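Local atomic coordinates of glucose import ATP-binding protein GlcV (Sulfolobus solfataricus, PDB entry 1OXX), a protein that hydrolyses ATP as the energy-coupling subunit of an archaeal ABC transporter that imports glucose. Residues 236-241 with 275-280. The protein carries 1 engineered substitution. Residues are numbered along the deposited sequence; the frame is centred on the assembly and turned at random.
Sequences QVASLI and GIRPED
The carbonyl oxygen of A238 is gripped end-on by the R277 guanidinium, NH1 and NH2 each giving it a hydrogen bond of 3.0 Å. An arginine side chain thus chelates a main-chain carbonyl where the ABC-ATPase domain and the C-terminal domain meet: helix 235-241 packs V237 and L240 on strand 210-215 of the former, and R277 sits in the turn after strand 271-276 of the latter. An arginine suits such a place because NH1 and NH2 diverge from one carbon and can both point a hydrogen at a single oxygen. That oxygen lies at the edge of the guanidinium, in its plane. Neither bond is straight, the N-H...O angles being 147° and 146°, as expected when two nitrogens share an acceptor; NH1 stands above the carbonyl plane, whereas NH2 is only slightly tilted from it. A chi1 of -64° sets CG of R277 anti to the carbonyl carbon, and the straight run from CG to NE carries the guanidinium out to A238 O. Further bonds run from NH1 to E243 O and from NH2 to Y229 O, and the Y229 ring adds a cation-pi contact, which probably helps to offset the cost of burying the charge. A lysine in its place has a single terminal nitrogen and would probably leave one or more of the carbonyls of A238, E243 and Y229 without a donor. Small, apolar A238 lets the guanidinium come close, its CB being 4.0 Å from NH2. Beta-branched I241 supplies an aliphatic neighbour, its CG2 methyl meeting R277 NH2 obliquely at 3.4 Å.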
loop_
_atom_site.group_PDB
_atom_site.type_symbol
_atom_site.label_atom_id
_atom_site.label_comp_id
_atom_site.label_asym_id
_atom_site.label_seq_id
_atom_site.Cartn_x
_atom_site.Cartn_y
_atom_site.Cartn_z
ATOM N N GLN A 236 -8.823 -9.775 7.414
ATOM C CA GLN A 236 -8.139 -8.496 7.608
ATOM C C GLN A 236 -7.175 -8.207 6.464
ATOM O O GLN A 236 -7.137 -7.097 5.941
ATOM C CB GLN A 236 -7.404 -8.408 8.941
ATOM C CG GLN A 236 -6.841 -7.012 9.149
ATOM C CD GLN A 236 -6.581 -6.655 10.595
ATOM O OE1 GLN A 236 -6.512 -5.470 10.939
ATOM N NE2 GLN A 236 -6.426 -7.665 11.441
ATOM N N VAL A 237 -6.379 -9.181 6.058
ATOM C CA VAL A 237 -5.527 -8.947 4.903
ATOM C C VAL A 237 -6.378 -8.685 3.653
ATOM O O VAL A 237 -6.078 -7.816 2.837
ATOM C CB VAL A 237 -4.580 -10.125 4.648
ATOM C CG1 VAL A 237 -3.903 -9.991 3.302
ATOM C CG2 VAL A 237 -3.555 -10.217 5.760
ATOM N N ALA A 238 -7.450 -9.453 3.501
ATOM C CA ALA A 238 -8.316 -9.292 2.343
ATOM C C ALA A 238 -8.775 -7.857 2.186
ATOM O O ALA A 238 -8.813 -7.339 1.075
ATOM C CB ALA A 238 -9.517 -10.193 2.459
ATOM N N SER A 239 -9.150 -7.227 3.296
ATOM C CA SER A 239 -9.653 -5.855 3.269
ATOM C C SER A 239 -8.553 -4.807 3.143
ATOM O O SER A 239 -8.776 -3.725 2.619
ATOM C CB SER A 239 -10.496 -5.588 4.510
ATOM O OG SER A 239 -9.703 -5.461 5.668
ATOM N N LEU A 240 -7.356 -5.121 3.614
ATOM C CA LEU A 240 -6.257 -4.175 3.486
ATOM C C LEU A 240 -5.827 -4.003 2.027
ATOM O O LEU A 240 -5.405 -2.898 1.610
ATOM C CB LEU A 240 -5.068 -4.605 4.355
ATOM C CG LEU A 240 -5.247 -4.293 5.827
ATOM C CD1 LEU A 240 -4.278 -5.098 6.694
ATOM C CD2 LEU A 240 -5.092 -2.780 6.045
ATOM N N ILE A 241 -5.918 -5.085 1.252
ATOM C CA ILE A 241 -5.458 -5.059 -0.126
ATOM C C ILE A 241 -6.521 -4.584 -1.119
ATOM O O ILE A 241 -6.197 -4.318 -2.265
ATOM C CB ILE A 241 -4.872 -6.447 -0.510
ATOM C CG1 ILE A 241 -4.123 -6.408 -1.853
ATOM C CG2 ILE A 241 -5.958 -7.479 -0.543
ATOM C CD1 ILE A 241 -2.741 -5.815 -1.771
ATOM N N GLY A 275 -15.853 -13.746 2.640
ATOM C CA GLY A 275 -15.342 -12.568 1.975
ATOM C C GLY A 275 -15.708 -12.632 0.510
ATOM O O GLY A 275 -15.403 -13.614 -0.171
ATOM N N ILE A 276 -16.394 -11.601 0.021
ATOM C CA ILE A 276 -16.729 -11.527 -1.406
ATOM C C ILE A 276 -16.547 -10.083 -1.866
ATOM O O ILE A 276 -17.157 -9.142 -1.342
ATOM C CB ILE A 276 -18.155 -12.116 -1.717
ATOM C CG1 ILE A 276 -18.377 -12.262 -3.232
ATOM C CG2 ILE A 276 -19.275 -11.316 -1.069
ATOM C CD1 ILE A 276 -17.678 -13.478 -3.855
ATOM N N ARG A 277 -15.636 -9.897 -2.812
ATOM C CA ARG A 277 -15.357 -8.554 -3.298
ATOM C C ARG A 277 -16.512 -8.030 -4.155
ATOM O O ARG A 277 -17.231 -8.806 -4.798
ATOM C CB ARG A 277 -14.038 -8.543 -4.058
ATOM C CG ARG A 277 -12.839 -8.876 -3.196
ATOM C CD ARG A 277 -11.502 -8.458 -3.840
ATOM N NE ARG A 277 -10.381 -9.005 -3.093
ATOM C CZ ARG A 277 -9.901 -8.502 -1.962
ATOM N NH1 ARG A 277 -10.396 -7.379 -1.447
ATOM N NH2 ARG A 277 -8.876 -9.097 -1.361
ATOM N N PRO A 278 -16.713 -6.714 -4.182
ATOM C CA PRO A 278 -17.848 -6.141 -4.935
ATOM C C PRO A 278 -17.867 -6.512 -6.412
ATOM O O PRO A 278 -18.939 -6.670 -6.971
ATOM C CB PRO A 278 -17.689 -4.644 -4.723
ATOM C CG PRO A 278 -16.270 -4.479 -4.352
ATOM C CD PRO A 278 -15.941 -5.667 -3.496
ATOM N N GLU A 279 -16.711 -6.653 -7.056
ATOM C CA GLU A 279 -16.680 -7.031 -8.458
ATOM C C GLU A 279 -17.127 -8.473 -8.683
ATOM O O GLU A 279 -17.397 -8.862 -9.810
ATOM C CB GLU A 279 -15.290 -6.828 -9.040
ATOM C CG GLU A 279 -14.213 -7.737 -8.453
ATOM C CD GLU A 279 -13.406 -7.101 -7.335
ATOM O OE1 GLU A 279 -13.929 -6.208 -6.643
ATOM O OE2 GLU A 279 -12.230 -7.533 -7.136
ATOM N N ASP A 280 -17.214 -9.236 -7.602
ATOM C CA ASP A 280 -17.576 -10.649 -7.675
ATOM C C ASP A 280 -19.007 -10.903 -7.255
ATOM O O ASP A 280 -19.370 -12.036 -6.925
ATOM C CB ASP A 280 -16.606 -11.485 -6.854
ATOM C CG ASP A 280 -15.186 -11.366 -7.356
ATOM O OD1 ASP A 280 -14.990 -11.329 -8.601
ATOM O OD2 ASP A 280 -14.238 -11.277 -6.547
#